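Long-range contacts in maleate cis-trans isomerase (Pseudomonas putida, PDB 4FQ5), which probably catalyses the cis-trans isomerisation of the carbon-carbon double bond of maleate, converting it to fumarate: residues 28-33 with 96-101; 39-44 with 220-225; 49-54 with 261-266; 139-144 with 246-251. The protein carries 1 engineered substitution. One frame throughout, in Å; residues are numbered along the deposited sequence.

Contact 1: residues 28-33 with 96-101; sequences VRVGQI and VDVMGY
Residues 28-33 and 98-101 are adjacent parallel strands in the middle of a four-stranded sheet, their short axes 4.6 Å apart at closest approach. The ladder is that of a parallel pair: Arg29, Gly31 and Ile33 bond across, with Gly100 N reaching Gly31 O at 2.9 Å and Ile33 N reaching Gly100 O at 2.8 Å. At the entry to the shorter strand Asp97 extends this ladder with its side chain. Its N donates to Arg29 O at 2.8 Å, and its OD2 accepts from Arg29 N at 2.9 Å in a nearly straight bond (170° at the hydrogen), met on the anti side of the carboxylate. Asp97 CG stands beside its own N (chi1 -61°), which turns carboxylate and N-H together onto Arg29, whose guanidinium turns away, with weak bonds to the carbonyls of Ala94 and Arg95. A leucine here would probably leave Arg29 N without its acceptor and let this end of the pair fray. On the face that carries Ile33 and Met99, Ile33 CD1 touches Met99 SD at 3.8 Å; on the other, the CG2 methyls of Val30 and Val98 meet. Helix 84-92 covers the former face through Leu91, helix 41-52 packs on Gln32 of the latter, strand 59-67 lies beyond residues 28-33, and strand 135-137 flanks 98-101.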
# COMPACT_ATOMS: atom_id res chain seq x y z
N VAL A 28 3.57 5.62 -14.57
CA VAL A 28 4.26 4.91 -15.64
C VAL A 28 3.38 3.75 -16.09
O VAL A 28 2.98 2.92 -15.27
CB VAL A 28 5.64 4.41 -15.16
CG1 VAL A 28 6.33 3.59 -16.25
CG2 VAL A 28 6.52 5.58 -14.74
N ARG A 29 3.05 3.71 -17.39
CA ARG A 29 2.25 2.62 -17.96
C ARG A 29 3.16 1.52 -18.43
O ARG A 29 3.89 1.70 -19.41
CB ARG A 29 1.45 3.05 -19.19
CG ARG A 29 0.70 4.34 -19.09
CD ARG A 29 -0.46 4.35 -20.07
NE ARG A 29 -1.13 5.62 -19.94
CZ ARG A 29 -1.36 6.47 -20.93
NH1 ARG A 29 -1.96 7.62 -20.65
NH2 ARG A 29 -1.02 6.18 -22.18
N VAL A 30 3.07 0.37 -17.78
CA VAL A 30 3.89 -0.79 -18.12
C VAL A 30 3.08 -1.75 -18.98
O VAL A 30 1.98 -2.15 -18.60
CB VAL A 30 4.38 -1.50 -16.84
CG1 VAL A 30 5.19 -2.75 -17.19
CG2 VAL A 30 5.21 -0.54 -15.99
N GLY A 31 3.61 -2.12 -20.14
CA GLY A 31 2.95 -3.08 -21.02
C GLY A 31 3.63 -4.42 -20.93
O GLY A 31 4.86 -4.49 -20.88
N GLN A 32 2.84 -5.49 -20.90
CA GLN A 32 3.40 -6.84 -20.82
C GLN A 32 2.83 -7.77 -21.89
O GLN A 32 1.61 -7.96 -21.97
CB GLN A 32 3.20 -7.44 -19.42
CG GLN A 32 3.77 -6.56 -18.31
CD GLN A 32 4.10 -7.34 -17.05
OE1 GLN A 32 3.24 -7.58 -16.19
NE2 GLN A 32 5.37 -7.72 -16.91
N ILE A 33 3.71 -8.32 -22.72
CA ILE A 33 3.30 -9.36 -23.68
C ILE A 33 3.49 -10.72 -23.01
O ILE A 33 4.62 -11.16 -22.80
CB ILE A 33 4.13 -9.29 -24.99
CG1 ILE A 33 4.00 -7.91 -25.65
CG2 ILE A 33 3.71 -10.40 -25.96
CD1 ILE A 33 4.99 -7.65 -26.77
N VAL A 96 1.84 2.73 -24.07
CA VAL A 96 2.56 2.18 -22.95
C VAL A 96 3.99 2.77 -22.94
O VAL A 96 4.55 3.03 -24.00
CB VAL A 96 2.47 0.64 -23.11
CG1 VAL A 96 3.82 -0.03 -23.28
CG2 VAL A 96 1.56 0.03 -22.05
N ASP A 97 4.54 3.04 -21.75
CA ASP A 97 5.86 3.68 -21.64
C ASP A 97 7.04 2.71 -21.77
O ASP A 97 8.16 3.11 -22.08
CB ASP A 97 5.97 4.47 -20.32
CG ASP A 97 4.94 5.59 -20.22
OD1 ASP A 97 4.88 6.43 -21.13
OD2 ASP A 97 4.19 5.62 -19.22
N VAL A 98 6.77 1.43 -21.48
CA VAL A 98 7.73 0.34 -21.67
C VAL A 98 6.92 -0.88 -22.00
O VAL A 98 5.79 -1.02 -21.55
CB VAL A 98 8.50 -0.07 -20.40
CG1 VAL A 98 9.93 0.42 -20.45
CG2 VAL A 98 7.77 0.31 -19.11
N MET A 99 7.55 -1.80 -22.73
CA MET A 99 6.90 -3.03 -23.14
C MET A 99 7.84 -4.20 -22.93
O MET A 99 8.96 -4.21 -23.45
CB MET A 99 6.48 -2.93 -24.61
CG MET A 99 5.46 -3.98 -25.02
SD MET A 99 5.00 -3.81 -26.75
CE MET A 99 4.44 -2.11 -26.78
N GLY A 100 7.38 -5.19 -22.15
CA GLY A 100 8.17 -6.38 -21.87
C GLY A 100 7.58 -7.62 -22.50
O GLY A 100 6.41 -7.93 -22.29
N TYR A 101 8.39 -8.32 -23.28
CA TYR A 101 8.04 -9.63 -23.82
C TYR A 101 8.43 -10.63 -22.75
O TYR A 101 9.62 -10.81 -22.46
CB TYR A 101 8.82 -9.87 -25.12
CG TYR A 101 8.52 -11.15 -25.88
CD1 TYR A 101 7.94 -11.11 -27.14
CD2 TYR A 101 8.87 -12.40 -25.36
CE1 TYR A 101 7.69 -12.27 -27.87
CE2 TYR A 101 8.62 -13.57 -26.07
CZ TYR A 101 8.03 -13.50 -27.33
OH TYR A 101 7.78 -14.65 -28.05

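Contact 2: residues 39-44 with 220-225; sequences ITMETE and AAVQMP. Engineered in segment 220-225: Ala221 (natural residue Cys). With MAE (maleic acid), chain C.
Gln223, which meets Ile39 and Thr40 through its side chain, also gives its backbone N to maleate O2 at 2.9 Å. Val222 N is bonded to maleate O4, likewise at 2.9 Å, and more weakly to O2, so two successive amides face both carboxylates of the ligand. Ala221, engineered from cysteine, the predicted proton donor, has CB 3.8 Å from maleate O3. Behind this first shell, Gln223 OE1 takes two amides: Ile39 N at 2.9 Å, in the carbonyl plane on a lone pair, and the longer Thr40 N, nearly along the C=O axis. The chain reaches them by leaving anti to its N and bending at chi2 (73°). Its NE2 bonds to Asn190 O and Ser37 O, fixing the rotation of the amide. A leucine here would probably leave the two N-H groups without their acceptor, lose the bonds to Asn190 and Ser37, and let the maleate-binding loop shift. Thr40 OG1 donates to Gln223 O at 2.5 Å from above the carbonyl plane, while Met41 CE presses on Val222 CG2 (3.3 Å). Farther out, a water bridges Glu44 OE1 and Met224 O, and Glu44 OE2 receives Ser226 N and Leu227 N. Such a loop, which in the natural protein carries one of two cysteines at the substrate (the other is Cys103, the predicted nucleophile), completes the active site as in the aspartate/glutamate racemase superfamily.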
# COMPACT_ATOMS: atom_id res chain seq x y z
N ILE A 39 0.43 -16.59 -15.54
CA ILE A 39 -0.18 -15.81 -14.45
C ILE A 39 0.88 -15.14 -13.57
O ILE A 39 0.60 -14.17 -12.86
CB ILE A 39 -1.12 -16.66 -13.56
CG1 ILE A 39 -0.40 -17.91 -13.03
CG2 ILE A 39 -2.39 -17.04 -14.31
CD1 ILE A 39 -0.99 -18.44 -11.73
N THR A 40 2.11 -15.65 -13.64
CA THR A 40 3.16 -15.24 -12.71
C THR A 40 3.79 -13.90 -13.08
O THR A 40 4.12 -13.11 -12.20
CB THR A 40 4.21 -16.35 -12.54
OG1 THR A 40 3.57 -17.52 -12.05
CG2 THR A 40 5.33 -15.95 -11.58
N MET A 41 3.96 -13.63 -14.38
CA MET A 41 4.49 -12.33 -14.80
C MET A 41 3.60 -11.19 -14.31
O MET A 41 4.11 -10.19 -13.79
CB MET A 41 4.66 -12.26 -16.32
CG MET A 41 5.46 -11.03 -16.78
SD MET A 41 7.25 -11.25 -16.77
CE MET A 41 7.55 -11.97 -15.17
N GLU A 42 2.29 -11.36 -14.46
CA GLU A 42 1.31 -10.40 -13.98
C GLU A 42 1.16 -10.38 -12.45
O GLU A 42 0.41 -9.56 -11.91
CB GLU A 42 -0.04 -10.65 -14.65
CG GLU A 42 -0.05 -10.22 -16.12
CD GLU A 42 -1.12 -10.91 -16.94
OE1 GLU A 42 -1.39 -12.11 -16.73
OE2 GLU A 42 -1.71 -10.23 -17.80
N THR A 43 1.88 -11.26 -11.77
CA THR A 43 1.90 -11.29 -10.31
C THR A 43 3.18 -10.67 -9.77
O THR A 43 3.14 -9.77 -8.93
CB THR A 43 1.71 -12.73 -9.78
OG1 THR A 43 0.47 -13.24 -10.27
CG2 THR A 43 1.69 -12.78 -8.23
N GLU A 44 4.32 -11.11 -10.29
CA GLU A 44 5.61 -10.70 -9.75
C GLU A 44 6.07 -9.31 -10.17
O GLU A 44 6.65 -8.59 -9.37
CB GLU A 44 6.68 -11.76 -10.02
CG GLU A 44 6.34 -13.09 -9.37
CD GLU A 44 7.48 -14.09 -9.39
OE1 GLU A 44 8.46 -13.88 -10.14
OE2 GLU A 44 7.40 -15.09 -8.66
N ALA A 220 14.67 -19.27 -14.75
CA ALA A 220 14.86 -18.75 -16.11
C ALA A 220 13.50 -18.50 -16.74
O ALA A 220 13.38 -17.72 -17.69
CB ALA A 220 15.67 -19.73 -16.95
N ALA A 221 12.48 -19.16 -16.21
CA ALA A 221 11.12 -19.01 -16.70
C ALA A 221 10.37 -17.95 -15.92
O ALA A 221 10.67 -17.66 -14.76
CB ALA A 221 10.38 -20.33 -16.62
N VAL A 222 9.36 -17.41 -16.58
CA VAL A 222 8.58 -16.33 -16.05
C VAL A 222 7.27 -16.86 -15.44
O VAL A 222 6.62 -16.17 -14.66
CB VAL A 222 8.43 -15.27 -17.16
CG1 VAL A 222 7.00 -14.86 -17.42
CG2 VAL A 222 9.36 -14.09 -16.90
N GLN A 223 6.91 -18.10 -15.77
CA GLN A 223 5.74 -18.74 -15.16
C GLN A 223 6.00 -19.33 -13.76
O GLN A 223 5.10 -19.36 -12.93
CB GLN A 223 5.14 -19.82 -16.07
CG GLN A 223 3.88 -20.50 -15.54
CD GLN A 223 2.64 -19.63 -15.61
OE1 GLN A 223 2.65 -18.45 -15.21
NE2 GLN A 223 1.54 -20.21 -16.08
N MET A 224 7.22 -19.81 -13.52
CA MET A 224 7.53 -20.44 -12.25
C MET A 224 7.73 -19.38 -11.17
O MET A 224 8.63 -18.57 -11.28
CB MET A 224 8.78 -21.31 -12.37
CG MET A 224 9.10 -22.05 -11.09
SD MET A 224 10.39 -23.29 -11.28
CE MET A 224 11.86 -22.30 -11.49
N PRO A 225 6.87 -19.38 -10.13
CA PRO A 225 7.00 -18.39 -9.05
C PRO A 225 8.32 -18.55 -8.32
O PRO A 225 8.75 -19.67 -8.03
CB PRO A 225 5.83 -18.73 -8.11
CG PRO A 225 4.90 -19.57 -8.90
CD PRO A 225 5.74 -20.30 -9.90
C1 MAE C . 6.36 -18.86 -19.34
O1 MAE C . 5.16 -18.71 -19.09
O2 MAE C . 7.21 -19.14 -18.49
C2 MAE C . 6.79 -18.72 -20.74
C3 MAE C . 8.04 -18.55 -21.13
C4 MAE C . 9.21 -18.45 -20.23
O3 MAE C . 10.04 -19.35 -20.25
O4 MAE C . 9.37 -17.47 -19.50
O HOH W 1 9.63 -16.13 -11.07

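Contact 3: residues 49-54 with 261-266; sequences LKAREL and RVPGGG
The puckered ring of Pro263 turns CD and CG to the backbone carbonyl of Ala51, with CD 3.6 Å and CG 3.8 Å from Ala51 O. Of the flat groups, the guanidinium of Arg52 takes no part in the contact, because the extended side chain carries it beyond residues 261-266: NH1 forms a salt bridge with Glu58 and NH2 bonds to the carbonyl of Pro259. What meets the loop is the aliphatic root of that chain. Arg52 CG leaves anti to the backbone N (chi1 -168°) and crosses Val262 at about a right angle, so that Arg52 CB lies 3.9 Å from Val262 CG2 and Arg52 CG lies 3.8 Å from Arg261 O. Ala51 supplies the second apolar point. Its CB meets Pro263 CD at 4.1 Å and Val262 CG1 at 4.2 Å, and also lies 3.5 Å from the carbonyl oxygen Pro263 O. No hydrogen bond joins the two segments; they cover 239 Å² together by packing alone. The loop owes its shape to a type II turn from Val262 to Gly265, closed by Gly265 N to Val262 O at 3.2 Å, in which Gly264 takes a positive phi (85°) that suits glycine. The C-terminal part of helix 41-52 is thereby joined to the loop that follows helix 244-255, whose Leu253 touches Leu49, Arg52 and Val262. On the outer side Ala51 packs on Leu54, and Pro263 on Gly264, of the third subunit, while strand 59-67 lies against Leu49 and Arg52 through Phe60.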
# COMPACT_ATOMS: atom_id res chain seq x y z
N LEU A 49 6.99 -3.74 -8.36
CA LEU A 49 6.80 -2.31 -8.57
C LEU A 49 5.93 -1.68 -7.47
O LEU A 49 6.09 -0.50 -7.16
CB LEU A 49 6.24 -2.06 -9.98
CG LEU A 49 7.23 -1.70 -11.12
CD1 LEU A 49 8.69 -2.03 -10.85
CD2 LEU A 49 6.80 -2.24 -12.48
N LYS A 50 5.04 -2.47 -6.88
CA LYS A 50 4.27 -2.08 -5.70
C LYS A 50 5.21 -1.82 -4.52
O LYS A 50 5.05 -0.84 -3.79
CB LYS A 50 3.30 -3.19 -5.30
CG LYS A 50 1.91 -2.73 -4.89
CD LYS A 50 0.88 -3.03 -5.98
CE LYS A 50 1.17 -2.26 -7.26
NZ LYS A 50 0.94 -3.10 -8.47
N ALA A 51 6.17 -2.73 -4.33
CA ALA A 51 7.23 -2.54 -3.34
C ALA A 51 8.05 -1.29 -3.63
O ALA A 51 8.40 -0.54 -2.71
CB ALA A 51 8.13 -3.78 -3.25
N ARG A 52 8.33 -1.03 -4.91
CA ARG A 52 9.09 0.16 -5.30
C ARG A 52 8.36 1.46 -4.90
O ARG A 52 9.00 2.45 -4.54
CB ARG A 52 9.41 0.18 -6.79
CG ARG A 52 10.44 1.24 -7.17
CD ARG A 52 10.58 1.40 -8.67
NE ARG A 52 11.66 2.34 -9.00
CZ ARG A 52 11.51 3.65 -9.14
NH1 ARG A 52 10.31 4.23 -8.99
NH2 ARG A 52 12.57 4.40 -9.43
N GLU A 53 7.03 1.43 -4.97
CA GLU A 53 6.20 2.59 -4.61
C GLU A 53 6.34 3.00 -3.14
O GLU A 53 6.06 4.14 -2.78
CB GLU A 53 4.73 2.35 -5.00
CG GLU A 53 4.52 2.30 -6.51
CD GLU A 53 3.08 2.04 -6.93
OE1 GLU A 53 2.20 1.89 -6.04
OE2 GLU A 53 2.81 1.98 -8.16
N LEU A 54 6.79 2.07 -2.29
CA LEU A 54 7.09 2.38 -0.89
C LEU A 54 8.34 3.23 -0.75
O LEU A 54 8.57 3.89 0.27
CB LEU A 54 7.27 1.10 -0.08
CG LEU A 54 6.05 0.17 -0.00
CD1 LEU A 54 6.44 -1.07 0.79
CD2 LEU A 54 4.86 0.86 0.64
N ARG A 261 16.09 0.44 -7.19
CA ARG A 261 16.01 -0.09 -5.84
C ARG A 261 14.58 -0.54 -5.55
O ARG A 261 13.66 0.28 -5.46
CB ARG A 261 16.48 0.96 -4.83
CG ARG A 261 16.70 0.40 -3.44
CD ARG A 261 17.30 1.44 -2.52
NE ARG A 261 16.46 1.47 -1.34
CZ ARG A 261 15.71 2.50 -0.96
NH1 ARG A 261 15.73 3.65 -1.62
NH2 ARG A 261 14.97 2.37 0.12
N VAL A 262 14.42 -1.85 -5.40
CA VAL A 262 13.13 -2.46 -5.12
C VAL A 262 13.24 -3.40 -3.93
O VAL A 262 13.95 -4.41 -4.00
CB VAL A 262 12.58 -3.24 -6.34
CG1 VAL A 262 11.27 -3.93 -5.98
CG2 VAL A 262 12.38 -2.31 -7.54
N PRO A 263 12.54 -3.09 -2.83
CA PRO A 263 12.55 -3.96 -1.65
C PRO A 263 12.11 -5.38 -1.99
O PRO A 263 11.07 -5.58 -2.61
CB PRO A 263 11.52 -3.29 -0.73
CG PRO A 263 11.56 -1.85 -1.12
CD PRO A 263 11.74 -1.87 -2.61
N GLY A 264 12.93 -6.36 -1.60
CA GLY A 264 12.59 -7.77 -1.78
C GLY A 264 12.93 -8.34 -3.15
O GLY A 264 12.55 -9.47 -3.46
N GLY A 265 13.66 -7.58 -3.95
CA GLY A 265 13.95 -7.95 -5.34
C GLY A 265 15.34 -8.52 -5.57
O GLY A 265 15.76 -8.73 -6.72
N GLY A 266 16.06 -8.77 -4.48
CA GLY A 266 17.40 -9.35 -4.54
C GLY A 266 18.47 -8.36 -4.96
O GLY A 266 18.20 -7.17 -5.14

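Contact 4: residues 139-144 with 246-251; sequences AGALID and VATTWA
Thr248 OG1 lies 4.1 Å from Ala141 CB and is gripped by two polar partners, the carbonyl of Ala244 one turn back in its own helix and the hydroxyl of Ser138, at the start of helix 138-149. The first torsion sets OG1 beside the backbone N (chi1 -61°), and with both bonds made this buried hydroxyl can sit against a methyl group. The rest of the contact is helix-on-helix packing without a hydrogen bond across it. The axes of the two segments cross at 85° and come within 7.8 Å, a close approach made possible by alanine at the crossing point. Ala141 CB enters the groove of residues 246-251, 3.5 Å from Ala247 O and 3.7 Å from Ala251 CB. In return Ala247 CB sits over the backbone of the first helix, 3.6 Å from Ala141 O and 3.7 Å from Leu142 CA. These small side chains thus touch main-chain atoms directly. Trp250 closes one end of the interface: its CZ3 reaches Asp144 CB at 3.9 Å, and its NE1 is held by the carbonyl of Tyr273. Asp144 therefore takes part through its CB and backbone. Helix 138-149 follows strand 135-137 of one parallel sheet, and helix 244-255 follows strand 241-243 of the other, so the contact joins elements of both halves of the chain. Ile136 of strand 135-137 touches both Ala141 and Ala251, helix 104-108 touches Leu142 through Leu104, and helix 41-52 packs on Thr249.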
# COMPACT_ATOMS: atom_id res chain seq x y z
N ALA A 139 14.52 -12.60 -22.01
CA ALA A 139 15.77 -13.24 -22.40
C ALA A 139 16.91 -12.25 -22.39
O ALA A 139 17.95 -12.50 -21.78
CB ALA A 139 15.63 -13.89 -23.77
N GLY A 140 16.71 -11.10 -23.04
CA GLY A 140 17.72 -10.05 -23.12
C GLY A 140 17.99 -9.43 -21.76
O GLY A 140 19.13 -9.14 -21.42
N ALA A 141 16.92 -9.22 -20.99
CA ALA A 141 17.01 -8.65 -19.65
C ALA A 141 17.88 -9.52 -18.76
O ALA A 141 18.72 -9.01 -18.03
CB ALA A 141 15.62 -8.49 -19.05
N LEU A 142 17.67 -10.84 -18.82
CA LEU A 142 18.45 -11.79 -18.03
C LEU A 142 19.93 -11.67 -18.36
O LEU A 142 20.76 -11.55 -17.44
CB LEU A 142 17.97 -13.23 -18.21
CG LEU A 142 18.59 -14.24 -17.22
CD1 LEU A 142 17.95 -14.10 -15.85
CD2 LEU A 142 18.47 -15.67 -17.72
N ILE A 143 20.27 -11.68 -19.65
CA ILE A 143 21.66 -11.52 -20.08
C ILE A 143 22.23 -10.17 -19.63
O ILE A 143 23.32 -10.13 -19.05
CB ILE A 143 21.83 -11.73 -21.61
CG1 ILE A 143 21.83 -13.22 -21.93
CG2 ILE A 143 23.15 -11.15 -22.10
CD1 ILE A 143 20.56 -13.70 -22.58
N ASP A 144 21.48 -9.09 -19.86
CA ASP A 144 21.92 -7.76 -19.44
C ASP A 144 22.07 -7.65 -17.91
O ASP A 144 23.00 -7.01 -17.43
CB ASP A 144 20.99 -6.66 -19.98
CG ASP A 144 21.05 -6.54 -21.50
OD1 ASP A 144 22.01 -7.07 -22.10
OD2 ASP A 144 20.13 -5.93 -22.10
N VAL A 246 12.64 -10.73 -12.26
CA VAL A 246 13.44 -9.69 -11.62
C VAL A 246 14.30 -8.92 -12.64
O VAL A 246 14.35 -7.69 -12.61
CB VAL A 246 14.29 -10.25 -10.45
CG1 VAL A 246 15.52 -9.38 -10.18
CG2 VAL A 246 13.44 -10.36 -9.20
N ALA A 247 14.95 -9.66 -13.54
CA ALA A 247 15.79 -9.05 -14.58
C ALA A 247 14.97 -8.12 -15.49
O ALA A 247 15.44 -7.03 -15.84
CB ALA A 247 16.48 -10.13 -15.40
N THR A 248 13.77 -8.57 -15.85
CA THR A 248 12.84 -7.80 -16.69
C THR A 248 12.46 -6.47 -16.03
O THR A 248 12.46 -5.42 -16.69
CB THR A 248 11.56 -8.61 -17.01
OG1 THR A 248 11.91 -9.79 -17.73
CG2 THR A 248 10.58 -7.80 -17.85
N THR A 249 12.15 -6.49 -14.73
CA THR A 249 11.77 -5.23 -14.07
C THR A 249 12.97 -4.31 -13.93
O THR A 249 12.84 -3.10 -14.10
CB THR A 249 10.96 -5.38 -12.75
OG1 THR A 249 11.72 -4.91 -11.63
CG2 THR A 249 10.46 -6.77 -12.50
N TRP A 250 14.13 -4.89 -13.66
CA TRP A 250 15.38 -4.13 -13.68
C TRP A 250 15.57 -3.46 -15.02
O TRP A 250 15.84 -2.25 -15.08
CB TRP A 250 16.56 -5.03 -13.32
CG TRP A 250 17.87 -4.31 -13.49
CD1 TRP A 250 18.50 -3.46 -12.58
CD2 TRP A 250 18.75 -4.33 -14.67
NE1 TRP A 250 19.68 -2.97 -13.11
CE2 TRP A 250 19.88 -3.45 -14.36
CE3 TRP A 250 18.71 -4.96 -15.91
CZ2 TRP A 250 20.92 -3.23 -15.26
CZ3 TRP A 250 19.76 -4.73 -16.81
CH2 TRP A 250 20.84 -3.89 -16.48
N ALA A 251 15.39 -4.21 -16.10
CA ALA A 251 15.58 -3.67 -17.45
C ALA A 251 14.54 -2.61 -17.83
O ALA A 251 14.88 -1.61 -18.46
CB ALA A 251 15.63 -4.79 -18.48

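How the contacts relate
All four are buried contacts; contact 4, touched by no other subunit, lies closest to the chain centre, contact 3 farthest (about 16 Å, centre to centre) and against a third subunit, while contacts 1 and 2 are each touched by the second. Chemistry follows place: contact 1 is a backbone ladder within one sheet, contact 2 a polar network beside the ligand, and contacts 3 and 4 join their segments by packing alone. Contacts 2 and 3 share helix 41-52, near its start and its end. That helix also follows strand 27-35 of contact 1, where Gln32 NE2 lies 3.3 Å from Met41 CG. Contacts 3 and 4 meet where Gly265 O lies 3.5 Å from Val246 CG1.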